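Local coordinates for protein proteolytically activated form of PPO4 Tyrosinase (Agaricus bisporus var. bisporus H97, PDB 4OUA) that oxidises phenols at a pair of copper ions, hydroxylating monophenols and converting the resulting o-diphenols to o-quinones that lead to melanin, at residues T80-L85 and S233-F238; Y130-F135 and D374-I379; E217-M222 and E247-D252; A227-F232 and R287-W292. One frame throughout, in Å; residues are numbered along the deposited sequence.

Contact 1: T80-L85 and S233-F238; sequences THSQVL and SNHGEF. With CU1 (copper (I) ion), chain C.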
# COMPACT_ATOMS: atom_id res chain seq x y z
N THR A 80 -6.64 -9.61 -4.15
CA THR A 80 -8.06 -9.90 -4.15
C THR A 80 -8.86 -8.63 -4.45
O THR A 80 -8.82 -7.67 -3.69
CB THR A 80 -8.52 -10.48 -2.81
OG1 THR A 80 -8.23 -9.54 -1.76
CG2 THR A 80 -7.78 -11.78 -2.53
N HIS A 81 -9.58 -8.65 -5.57
CA HIS A 81 -10.34 -7.48 -6.00
C HIS A 81 -11.77 -7.86 -6.35
O HIS A 81 -12.02 -8.95 -6.86
CB HIS A 81 -9.65 -6.82 -7.20
CG HIS A 81 -8.19 -6.53 -6.97
ND1 HIS A 81 -7.19 -7.26 -7.56
CD2 HIS A 81 -7.58 -5.59 -6.21
CE1 HIS A 81 -6.02 -6.79 -7.18
NE2 HIS A 81 -6.23 -5.77 -6.36
N SER A 82 -12.70 -6.97 -6.05
CA SER A 82 -14.12 -7.20 -6.30
C SER A 82 -14.68 -8.32 -5.42
O SER A 82 -15.70 -8.92 -5.74
CB SER A 82 -14.35 -7.54 -7.78
OG SER A 82 -13.81 -6.54 -8.62
N GLN A 83 -14.01 -8.58 -4.30
CA GLN A 83 -14.43 -9.63 -3.38
C GLN A 83 -14.30 -9.19 -1.93
O GLN A 83 -13.64 -8.20 -1.63
CB GLN A 83 -13.63 -10.91 -3.63
CG GLN A 83 -12.15 -10.67 -3.85
CD GLN A 83 -11.32 -11.90 -3.57
OE1 GLN A 83 -11.48 -12.55 -2.54
NE2 GLN A 83 -10.42 -12.23 -4.49
N VAL A 84 -14.92 -9.95 -1.03
CA VAL A 84 -14.99 -9.59 0.38
C VAL A 84 -13.63 -9.52 1.08
O VAL A 84 -13.51 -8.92 2.15
CB VAL A 84 -15.88 -10.57 1.16
CG1 VAL A 84 -17.34 -10.40 0.78
CG2 VAL A 84 -15.42 -12.01 0.92
N LEU A 85 -12.62 -10.12 0.47
CA LEU A 85 -11.31 -10.22 1.10
C LEU A 85 -10.38 -9.05 0.75
O LEU A 85 -9.24 -9.01 1.20
CB LEU A 85 -10.62 -11.53 0.72
CG LEU A 85 -11.28 -12.81 1.24
CD1 LEU A 85 -10.41 -14.01 0.93
CD2 LEU A 85 -11.55 -12.70 2.73
N SER A 233 -16.54 -3.67 1.53
CA SER A 233 -15.35 -4.39 1.15
C SER A 233 -14.92 -4.24 -0.27
O SER A 233 -13.80 -3.92 -0.54
CB SER A 233 -15.56 -5.84 1.42
OG SER A 233 -16.91 -6.08 1.38
N ASN A 234 -15.82 -4.53 -1.19
CA ASN A 234 -15.46 -4.50 -2.58
C ASN A 234 -16.39 -3.68 -3.40
O ASN A 234 -17.36 -3.20 -2.91
CB ASN A 234 -15.45 -5.89 -3.12
CG ASN A 234 -16.75 -6.58 -2.95
OD1 ASN A 234 -17.38 -6.94 -3.90
ND2 ASN A 234 -17.14 -6.77 -1.75
N HIS A 235 -16.07 -3.56 -4.66
CA HIS A 235 -16.83 -2.76 -5.58
C HIS A 235 -17.69 -3.55 -6.53
O HIS A 235 -18.66 -3.04 -7.01
CB HIS A 235 -15.90 -1.87 -6.38
CG HIS A 235 -14.91 -2.62 -7.19
ND1 HIS A 235 -13.69 -2.10 -7.54
CD2 HIS A 235 -14.95 -3.86 -7.73
CE1 HIS A 235 -13.03 -2.98 -8.26
NE2 HIS A 235 -13.77 -4.06 -8.39
N GLY A 236 -17.34 -4.80 -6.79
CA GLY A 236 -17.81 -5.54 -7.94
C GLY A 236 -19.28 -5.48 -7.97
O GLY A 236 -19.83 -5.30 -6.93
N GLU A 237 -19.93 -5.59 -9.12
CA GLU A 237 -19.33 -5.48 -10.43
C GLU A 237 -19.48 -4.05 -10.87
O GLU A 237 -20.17 -3.74 -11.81
CB GLU A 237 -20.02 -6.41 -11.42
CG GLU A 237 -19.88 -7.90 -11.15
CD GLU A 237 -20.91 -8.43 -10.19
OE1 GLU A 237 -21.71 -7.63 -9.67
OE2 GLU A 237 -20.92 -9.64 -9.95
N PHE A 238 -18.81 -3.18 -10.14
CA PHE A 238 -18.85 -1.74 -10.39
C PHE A 238 -20.28 -1.20 -10.44
O PHE A 238 -20.57 -0.28 -11.20
CB PHE A 238 -18.12 -1.40 -11.69
CG PHE A 238 -16.70 -1.89 -11.74
CD1 PHE A 238 -15.69 -1.19 -11.09
CD2 PHE A 238 -16.37 -3.05 -12.43
CE1 PHE A 238 -14.38 -1.64 -11.14
CE2 PHE A 238 -15.07 -3.50 -12.48
CZ PHE A 238 -14.07 -2.79 -11.83
CU CU1 C . -4.80 -4.92 -5.06
O HOH W 1 -5.24 -2.83 -6.18
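N234 lays its side chain against the backbone turn at S82 and Q83, where the loop carrying a ligand of the type-3 copper centre of tyrosinase meets the loop that follows helix 229-233. Its CB rests 3.3 Å from Q83 N. A chi1 of 58° turns the amide over the S82-Q83 peptide, with N234 OD1 3.4 Å from S82 C. This part of the contact is packing: N234 OD1 and S82 O are both acceptors and form no bond. S233, at the end of helix 229-233, extends the same surface, its CB lying 3.8 Å from V84 O.

The polar link is made one residue further on, between H235 NE2 and S82 OG. Their modelled separation is too short for the details of this bond to be trusted, but OG lies at the edge of the imidazole, near its plane, while F238 CE1 lies over one face. S82 OG also bonds E308, and H235 ND1 bonds D251, so both ring nitrogens have a polar partner, the one at S82 less surely. E247 ties the two backbones together, accepting from S82 N and H235 N with one carboxylate oxygen.

H81, just before S82, is a copper ligand. Its imidazole is joined covalently through CE1 to the sulfur of C79, and H56 and H90 complete the protein ligands. H81 NE2 binds the copper at 2.1 Å.

Contact 2: Y130-F135 and D374-I379; sequences YWDTGF and DRRYGI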
# COMPACT_ATOMS: atom_id res chain seq x y z
N TYR A 130 1.64 6.90 4.99
CA TYR A 130 0.41 6.85 4.20
C TYR A 130 0.16 8.16 3.47
O TYR A 130 0.53 9.23 3.95
CB TYR A 130 -0.79 6.49 5.08
CG TYR A 130 -1.11 7.50 6.16
CD1 TYR A 130 -1.88 8.62 5.87
CD2 TYR A 130 -0.66 7.33 7.46
CE1 TYR A 130 -2.18 9.54 6.85
CE2 TYR A 130 -0.95 8.26 8.44
CZ TYR A 130 -1.72 9.36 8.13
OH TYR A 130 -2.02 10.28 9.11
N TRP A 131 -0.49 8.05 2.32
CA TRP A 131 -0.81 9.20 1.48
C TRP A 131 -2.27 9.61 1.69
O TRP A 131 -3.18 9.02 1.10
CB TRP A 131 -0.54 8.86 0.01
CG TRP A 131 -0.87 9.94 -0.97
CD1 TRP A 131 -1.03 11.27 -0.72
CD2 TRP A 131 -1.09 9.77 -2.37
NE1 TRP A 131 -1.34 11.94 -1.88
CE2 TRP A 131 -1.38 11.04 -2.91
CE3 TRP A 131 -1.08 8.66 -3.23
CZ2 TRP A 131 -1.65 11.23 -4.26
CZ3 TRP A 131 -1.34 8.85 -4.57
CH2 TRP A 131 -1.63 10.13 -5.07
N ASP A 132 -2.49 10.60 2.54
CA ASP A 132 -3.84 11.05 2.88
C ASP A 132 -4.51 11.73 1.68
O ASP A 132 -4.62 12.95 1.63
CB ASP A 132 -3.80 12.00 4.07
CG ASP A 132 -5.13 12.09 4.80
OD1 ASP A 132 -6.17 11.80 4.18
OD2 ASP A 132 -5.12 12.44 6.00
N THR A 133 -4.98 10.92 0.74
CA THR A 133 -5.55 11.42 -0.50
C THR A 133 -6.86 12.18 -0.28
O THR A 133 -7.22 13.05 -1.07
CB THR A 133 -5.81 10.27 -1.49
OG1 THR A 133 -6.80 9.39 -0.96
CG2 THR A 133 -4.53 9.49 -1.75
N GLY A 134 -7.56 11.85 0.80
CA GLY A 134 -8.84 12.47 1.10
C GLY A 134 -8.72 13.87 1.68
O GLY A 134 -9.68 14.65 1.64
N PHE A 135 -7.55 14.20 2.21
CA PHE A 135 -7.32 15.51 2.81
C PHE A 135 -6.31 16.32 2.01
O PHE A 135 -6.39 17.55 1.94
CB PHE A 135 -6.86 15.37 4.26
CG PHE A 135 -6.57 16.68 4.92
CD1 PHE A 135 -7.58 17.40 5.54
CD2 PHE A 135 -5.29 17.20 4.93
CE1 PHE A 135 -7.32 18.61 6.15
CE2 PHE A 135 -5.02 18.41 5.54
CZ PHE A 135 -6.03 19.12 6.15
N ASP A 374 -15.37 13.85 10.49
CA ASP A 374 -16.22 15.01 10.19
C ASP A 374 -15.41 16.28 9.96
O ASP A 374 -15.65 17.02 9.01
CB ASP A 374 -17.22 15.24 11.32
CG ASP A 374 -18.31 14.20 11.36
OD1 ASP A 374 -18.76 13.77 10.28
OD2 ASP A 374 -18.71 13.81 12.48
N ARG A 375 -14.45 16.52 10.84
CA ARG A 375 -13.65 17.74 10.82
C ARG A 375 -12.62 17.74 9.70
O ARG A 375 -12.19 18.80 9.25
CB ARG A 375 -12.96 17.93 12.17
CG ARG A 375 -11.88 18.99 12.20
CD ARG A 375 -11.39 19.23 13.61
NE ARG A 375 -11.14 17.98 14.32
CZ ARG A 375 -11.88 17.53 15.32
NH1 ARG A 375 -12.92 18.23 15.75
NH2 ARG A 375 -11.58 16.37 15.91
N ARG A 376 -12.24 16.56 9.23
CA ARG A 376 -11.18 16.44 8.24
C ARG A 376 -11.70 16.22 6.82
O ARG A 376 -11.16 16.76 5.86
CB ARG A 376 -10.22 15.32 8.62
CG ARG A 376 -8.98 15.22 7.75
CD ARG A 376 -7.96 14.27 8.35
NE ARG A 376 -6.72 14.22 7.58
CZ ARG A 376 -5.70 15.06 7.73
NH1 ARG A 376 -5.77 16.04 8.62
NH2 ARG A 376 -4.61 14.93 6.98
N TYR A 377 -12.75 15.42 6.69
CA TYR A 377 -13.28 15.08 5.37
C TYR A 377 -14.71 15.57 5.17
O TYR A 377 -15.35 15.25 4.16
CB TYR A 377 -13.22 13.56 5.15
CG TYR A 377 -11.85 12.97 5.38
CD1 TYR A 377 -10.85 13.09 4.42
CD2 TYR A 377 -11.55 12.29 6.55
CE1 TYR A 377 -9.60 12.55 4.62
CE2 TYR A 377 -10.30 11.75 6.76
CZ TYR A 377 -9.33 11.88 5.80
OH TYR A 377 -8.08 11.34 6.01
N GLY A 378 -15.21 16.35 6.12
CA GLY A 378 -16.56 16.87 6.03
C GLY A 378 -16.62 18.38 5.92
O GLY A 378 -17.67 18.98 6.11
N ILE A 379 -15.48 19.01 5.61
CA ILE A 379 -15.43 20.46 5.48
C ILE A 379 -14.85 20.87 4.12
O ILE A 379 -14.52 20.02 3.30
CB ILE A 379 -14.59 21.10 6.61
CG1 ILE A 379 -13.13 20.68 6.51
CG2 ILE A 379 -15.16 20.72 7.97
CD1 ILE A 379 -12.24 21.33 7.55
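D132 reaches across to R376 and Y377 and spends both carboxylate oxygens on them, forming a buried salt-bridge cluster that fastens the loop after helix 116-125 to the C-terminal end of helix 362-377. OD1 accepts from Y377 OH at 2.7 Å on its syn side, close to the carboxylate plane. Y377 OH also has a weak hydrogen bond with R287 NH2. OD2 takes a side-on grip from one guanidinium, R376 NH2 at 2.7 Å and R376 NE at 2.9 Å. Both reach OD2 from the same face of the carboxylate, NH2 well above its plane, yet the oxygen lies near the guanidinium plane. A second cation, R287, also bridges to OD2, so the local positive charge probably helps keep D132 ionised.

R376 reaches this far with its chain extended from CG to NE. The third guanidinium nitrogen, NH1, makes a weak hydrogen bond to a bound Tris molecule, probably from the crystallisation liquor. One guanidinium face lies flat on F135: the planes differ by 17°, and CZ stands 3.6 Å from the ring centroid, a cation-pi stack.

The backbone turns sharply at D132, the centre of an inverse gamma turn, and F135 N donates to D132 O, with only a weak second bond to D132 OD1. Y377 packs the edge of its ring against this chain, with CE1 3.9 Å from F135 CB.

Contact 3: E217-M222 and E247-D252; sequences EKTYNM and EAVHDD. With CU1 (copper (I) ion), chain D.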
# COMPACT_ATOMS: atom_id res chain seq x y z
N GLU A 217 -14.95 14.25 -0.64
CA GLU A 217 -16.36 13.91 -0.46
C GLU A 217 -16.60 12.41 -0.61
O GLU A 217 -17.37 11.82 0.14
CB GLU A 217 -17.22 14.69 -1.46
CG GLU A 217 -17.22 16.19 -1.23
CD GLU A 217 -18.11 16.93 -2.21
OE1 GLU A 217 -18.19 16.50 -3.39
OE2 GLU A 217 -18.74 17.93 -1.81
N LYS A 218 -15.93 11.80 -1.59
CA LYS A 218 -16.03 10.36 -1.78
C LYS A 218 -15.52 9.61 -0.56
O LYS A 218 -16.13 8.63 -0.11
CB LYS A 218 -15.26 9.91 -3.02
CG LYS A 218 -15.91 10.26 -4.35
CD LYS A 218 -15.35 9.37 -5.45
CE LYS A 218 -15.85 9.80 -6.83
NZ LYS A 218 -15.20 11.06 -7.29
N THR A 219 -14.40 10.07 -0.02
CA THR A 219 -13.78 9.43 1.14
C THR A 219 -14.65 9.58 2.38
O THR A 219 -14.77 8.64 3.17
CB THR A 219 -12.39 10.02 1.43
OG1 THR A 219 -11.57 9.91 0.26
CG2 THR A 219 -11.73 9.28 2.58
N TYR A 220 -15.24 10.75 2.55
CA TYR A 220 -16.12 11.03 3.68
C TYR A 220 -17.28 10.04 3.73
O TYR A 220 -17.49 9.38 4.74
CB TYR A 220 -16.64 12.46 3.60
CG TYR A 220 -17.55 12.86 4.74
CD1 TYR A 220 -17.03 13.19 5.99
CD2 TYR A 220 -18.93 12.91 4.58
CE1 TYR A 220 -17.85 13.56 7.03
CE2 TYR A 220 -19.76 13.27 5.62
CZ TYR A 220 -19.22 13.60 6.85
OH TYR A 220 -20.04 13.96 7.88
N ASN A 221 -18.02 9.94 2.63
CA ASN A 221 -19.18 9.06 2.56
C ASN A 221 -18.82 7.59 2.71
O ASN A 221 -19.63 6.79 3.18
CB ASN A 221 -19.93 9.28 1.24
CG ASN A 221 -20.47 10.68 1.09
OD1 ASN A 221 -21.00 11.26 2.04
ND2 ASN A 221 -20.33 11.25 -0.10
N MET A 222 -17.60 7.24 2.31
CA MET A 222 -17.13 5.86 2.41
C MET A 222 -16.91 5.48 3.87
O MET A 222 -17.34 4.41 4.31
CB MET A 222 -15.84 5.68 1.61
CG MET A 222 -15.16 4.33 1.79
SD MET A 222 -13.90 4.34 3.08
CE MET A 222 -12.88 5.72 2.55
N GLU A 247 -13.02 -0.08 -1.68
CA GLU A 247 -12.29 -0.36 -2.91
C GLU A 247 -12.66 0.61 -4.03
O GLU A 247 -11.80 1.04 -4.80
CB GLU A 247 -12.53 -1.80 -3.36
CG GLU A 247 -11.72 -2.20 -4.59
CD GLU A 247 -12.01 -3.62 -5.04
OE1 GLU A 247 -13.04 -4.18 -4.62
OE2 GLU A 247 -11.20 -4.17 -5.82
N ALA A 248 -13.95 0.93 -4.12
CA ALA A 248 -14.44 1.85 -5.14
C ALA A 248 -13.75 3.20 -5.04
O ALA A 248 -13.26 3.73 -6.04
CB ALA A 248 -15.95 2.01 -5.02
N VAL A 249 -13.71 3.75 -3.83
CA VAL A 249 -13.01 5.00 -3.56
C VAL A 249 -11.52 4.84 -3.81
O VAL A 249 -10.82 5.79 -4.20
CB VAL A 249 -13.24 5.47 -2.12
CG1 VAL A 249 -12.48 6.76 -1.84
CG2 VAL A 249 -14.73 5.66 -1.85
N HIS A 250 -11.03 3.58 -3.58
CA HIS A 250 -9.63 3.22 -3.76
C HIS A 250 -9.23 3.19 -5.23
O HIS A 250 -8.07 3.45 -5.58
CB HIS A 250 -9.35 1.87 -3.09
CG HIS A 250 -8.30 1.06 -3.78
ND1 HIS A 250 -8.60 0.11 -4.73
CD2 HIS A 250 -6.95 1.05 -3.65
CE1 HIS A 250 -7.48 -0.45 -5.16
NE2 HIS A 250 -6.47 0.11 -4.53
N ASP A 251 -10.18 2.88 -6.09
CA ASP A 251 -9.92 2.75 -7.52
C ASP A 251 -9.59 4.09 -8.17
O ASP A 251 -8.80 4.15 -9.11
CB ASP A 251 -11.12 2.12 -8.23
CG ASP A 251 -11.35 0.68 -7.81
OD1 ASP A 251 -10.38 0.02 -7.38
OD2 ASP A 251 -12.50 0.21 -7.93
N ASP A 252 -10.20 5.16 -7.67
CA ASP A 252 -10.02 6.49 -8.25
C ASP A 252 -8.57 6.95 -8.21
O ASP A 252 -8.11 7.68 -9.09
CB ASP A 252 -10.91 7.51 -7.53
CG ASP A 252 -12.39 7.32 -7.84
OD1 ASP A 252 -12.80 6.17 -8.11
OD2 ASP A 252 -13.14 8.32 -7.81
CU CU1 D . -4.89 -0.74 -5.36
O HOH W 1 -5.24 -2.83 -6.18
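K218 crosses to V249 and D252 on the neighbouring helix, and its chain gives a worked example of an antiparallel helix pair whose interface passes from apolar to charged. Its CB starts 4.4 Å from V249 CG1. CG leads away from the valine, and CD comes within 3.4 Å of D252 OD2. CE touches the same oxygen, after which the bend at the last torsion (chi4 73°) turns NZ so that it stays beside the carboxylate, 3.5 Å from OD2. The salt bridge is a long one, with no hydrogen bond assigned, and the two side chains cross at about a right angle.

V249 fills the middle of the interface. Its CG2 meets M222 CB at 3.6 Å and also lies near K218 O, while CG1 leans on T219 OG1, a hydroxyl that bonds T215 O in its own helix.

The segment axes approach to 9.9 Å and cross at -163°. About a quarter-turn round helix 246-258 from V249, H250 binds a copper ion together with H254 and H282. Helix 277-295 packs against both partners, H288 on T219 and M222, and V285 on H250, while helix 362-377 covers Y220 of helix 201-224.

Contact 4: A227-F232 and R287-W292; sequences ANWEAF and RHLSLW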
# COMPACT_ATOMS: atom_id res chain seq x y z
N ALA A 227 -22.62 0.17 6.89
CA ALA A 227 -22.99 -0.71 8.00
C ALA A 227 -22.63 -2.16 7.71
O ALA A 227 -22.07 -2.85 8.56
CB ALA A 227 -24.48 -0.58 8.30
N ASN A 228 -22.96 -2.62 6.50
CA ASN A 228 -22.67 -4.00 6.11
C ASN A 228 -21.31 -4.11 5.43
O ASN A 228 -20.83 -3.17 4.80
CB ASN A 228 -23.77 -4.54 5.20
CG ASN A 228 -23.86 -3.80 3.88
OD1 ASN A 228 -23.66 -2.59 3.82
ND2 ASN A 228 -24.15 -4.54 2.81
N TRP A 229 -20.70 -5.29 5.55
CA TRP A 229 -19.35 -5.52 5.04
C TRP A 229 -19.30 -5.64 3.52
O TRP A 229 -18.32 -5.25 2.89
CB TRP A 229 -18.76 -6.77 5.69
CG TRP A 229 -17.39 -7.13 5.19
CD1 TRP A 229 -17.08 -8.02 4.21
CD2 TRP A 229 -16.14 -6.59 5.66
NE1 TRP A 229 -15.72 -8.08 4.03
CE2 TRP A 229 -15.12 -7.21 4.91
CE3 TRP A 229 -15.79 -5.66 6.63
CZ2 TRP A 229 -13.77 -6.92 5.11
CZ3 TRP A 229 -14.46 -5.37 6.82
CH2 TRP A 229 -13.46 -6.00 6.06
N GLU A 230 -20.36 -6.19 2.94
CA GLU A 230 -20.40 -6.42 1.50
C GLU A 230 -20.29 -5.12 0.71
O GLU A 230 -19.55 -5.03 -0.26
CB GLU A 230 -21.68 -7.16 1.11
CG GLU A 230 -21.43 -8.56 0.56
CD GLU A 230 -20.62 -8.55 -0.72
OE1 GLU A 230 -20.62 -7.52 -1.42
OE2 GLU A 230 -19.99 -9.59 -1.03
N ALA A 231 -21.04 -4.10 1.14
CA ALA A 231 -21.05 -2.82 0.45
C ALA A 231 -19.78 -2.02 0.74
O ALA A 231 -19.49 -1.05 0.04
CB ALA A 231 -22.28 -2.02 0.84
N PHE A 232 -19.04 -2.43 1.76
CA PHE A 232 -17.84 -1.71 2.17
C PHE A 232 -16.55 -2.35 1.64
O PHE A 232 -15.59 -1.66 1.31
CB PHE A 232 -17.78 -1.61 3.70
CG PHE A 232 -16.44 -1.20 4.23
CD1 PHE A 232 -16.07 0.14 4.25
CD2 PHE A 232 -15.54 -2.14 4.71
CE1 PHE A 232 -14.84 0.52 4.74
CE2 PHE A 232 -14.31 -1.76 5.20
CZ PHE A 232 -13.96 -0.43 5.22
N ARG A 287 -5.44 2.67 6.49
CA ARG A 287 -5.78 3.62 7.55
C ARG A 287 -7.28 3.87 7.56
O ARG A 287 -7.88 4.06 8.62
CB ARG A 287 -5.03 4.93 7.37
CG ARG A 287 -5.20 5.90 8.54
CD ARG A 287 -4.38 7.16 8.35
NE ARG A 287 -4.98 8.04 7.35
CZ ARG A 287 -5.69 9.13 7.65
NH1 ARG A 287 -5.88 9.47 8.92
NH2 ARG A 287 -6.19 9.88 6.68
N HIS A 288 -7.88 3.86 6.38
CA HIS A 288 -9.32 4.01 6.24
C HIS A 288 -10.03 2.85 6.94
O HIS A 288 -11.03 3.04 7.63
CB HIS A 288 -9.73 4.07 4.77
CG HIS A 288 -9.34 5.34 4.08
ND1 HIS A 288 -9.42 5.51 2.72
CD2 HIS A 288 -8.87 6.52 4.58
CE1 HIS A 288 -9.02 6.73 2.40
NE2 HIS A 288 -8.68 7.36 3.51
N LEU A 289 -9.49 1.65 6.75
CA LEU A 289 -10.03 0.46 7.38
C LEU A 289 -9.96 0.58 8.90
O LEU A 289 -10.90 0.20 9.60
CB LEU A 289 -9.28 -0.78 6.91
CG LEU A 289 -9.80 -2.13 7.42
CD1 LEU A 289 -11.26 -2.31 7.03
CD2 LEU A 289 -8.95 -3.26 6.87
N SER A 290 -8.85 1.11 9.40
CA SER A 290 -8.68 1.32 10.84
C SER A 290 -9.67 2.35 11.37
O SER A 290 -10.26 2.16 12.43
CB SER A 290 -7.25 1.77 11.15
OG SER A 290 -6.31 0.74 10.89
N LEU A 291 -9.86 3.43 10.62
CA LEU A 291 -10.80 4.48 10.99
C LEU A 291 -12.24 3.97 10.95
O LEU A 291 -13.04 4.24 11.85
CB LEU A 291 -10.66 5.69 10.08
CG LEU A 291 -9.41 6.56 10.27
CD1 LEU A 291 -9.43 7.74 9.32
CD2 LEU A 291 -9.30 7.03 11.71
N TRP A 292 -12.56 3.23 9.89
CA TRP A 292 -13.89 2.65 9.73
C TRP A 292 -14.20 1.68 10.86
O TRP A 292 -15.33 1.62 11.34
CB TRP A 292 -13.99 1.95 8.37
CG TRP A 292 -15.26 1.18 8.19
CD1 TRP A 292 -16.44 1.65 7.70
CD2 TRP A 292 -15.46 -0.20 8.48
NE1 TRP A 292 -17.37 0.64 7.67
CE2 TRP A 292 -16.80 -0.51 8.15
CE3 TRP A 292 -14.65 -1.22 8.99
CZ2 TRP A 292 -17.34 -1.78 8.31
CZ3 TRP A 292 -15.19 -2.48 9.16
CH2 TRP A 292 -16.52 -2.75 8.82
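F232 lies flat on W292, face to face with the pyrrole part of the indole, and this stack is the centre of an aromatic cluster in the tyrosinase central domain. The ring centroids are 3.7 Å apart and the planes differ by 11°, with F232 CE1 3.5 Å from W292 CG. Both stacked residues hold CG opposite the backbone nitrogen (chi1 172° for W292), which sends each ring out toward the other helix. L289 closes in at the edge of the phenyl ring, nearly in its plane, its CD1 3.6 Å from F232 CE2. W229 joins from the side. Its benzo edge, at CE3, reaches W292 CH2 at 3.7 Å, and the two six-membered rings stand oblique to each other, inclined by 64°.

The next shell begins at the indole N-H groups, which are both used: W292 NE1 donates to N226 O and W229 NE1 to V84 O, so each tryptophan is pinned at its polar atom while its carbon surface packs. Further aromatic contacts extend the cluster, Y296 stacking with W292 and W300 meeting W229.

Around this core the short helix 229-233 faces the long helix 277-295. P87 of helix 86-109 touches both W229 and L289, L246 of helix 246-258 packs on F232, and H288, one turn before W292, leans on helix 201-224.

Contacts 1 and 3 carry opposite halves of the active site: one holds a ligand of the first copper, the other a ligand of the second, and the metals lie 4.2 Å apart with a shared water. They are joined directly through H235 and D251. Contact 4 touches both, meeting contact 1 where W229 bonds V84 and contact 3 where M222 CE lies 3.5 Å from H288 ND1. Contact 2 is farther from contact 1, the centres about 23 Å apart. It connects to contact 3 by D374 OD1 and Y220 OH, 2.7 Å apart, and by G134 CA, 3.8 Å from T219 OG1; R287 links it to contact 4.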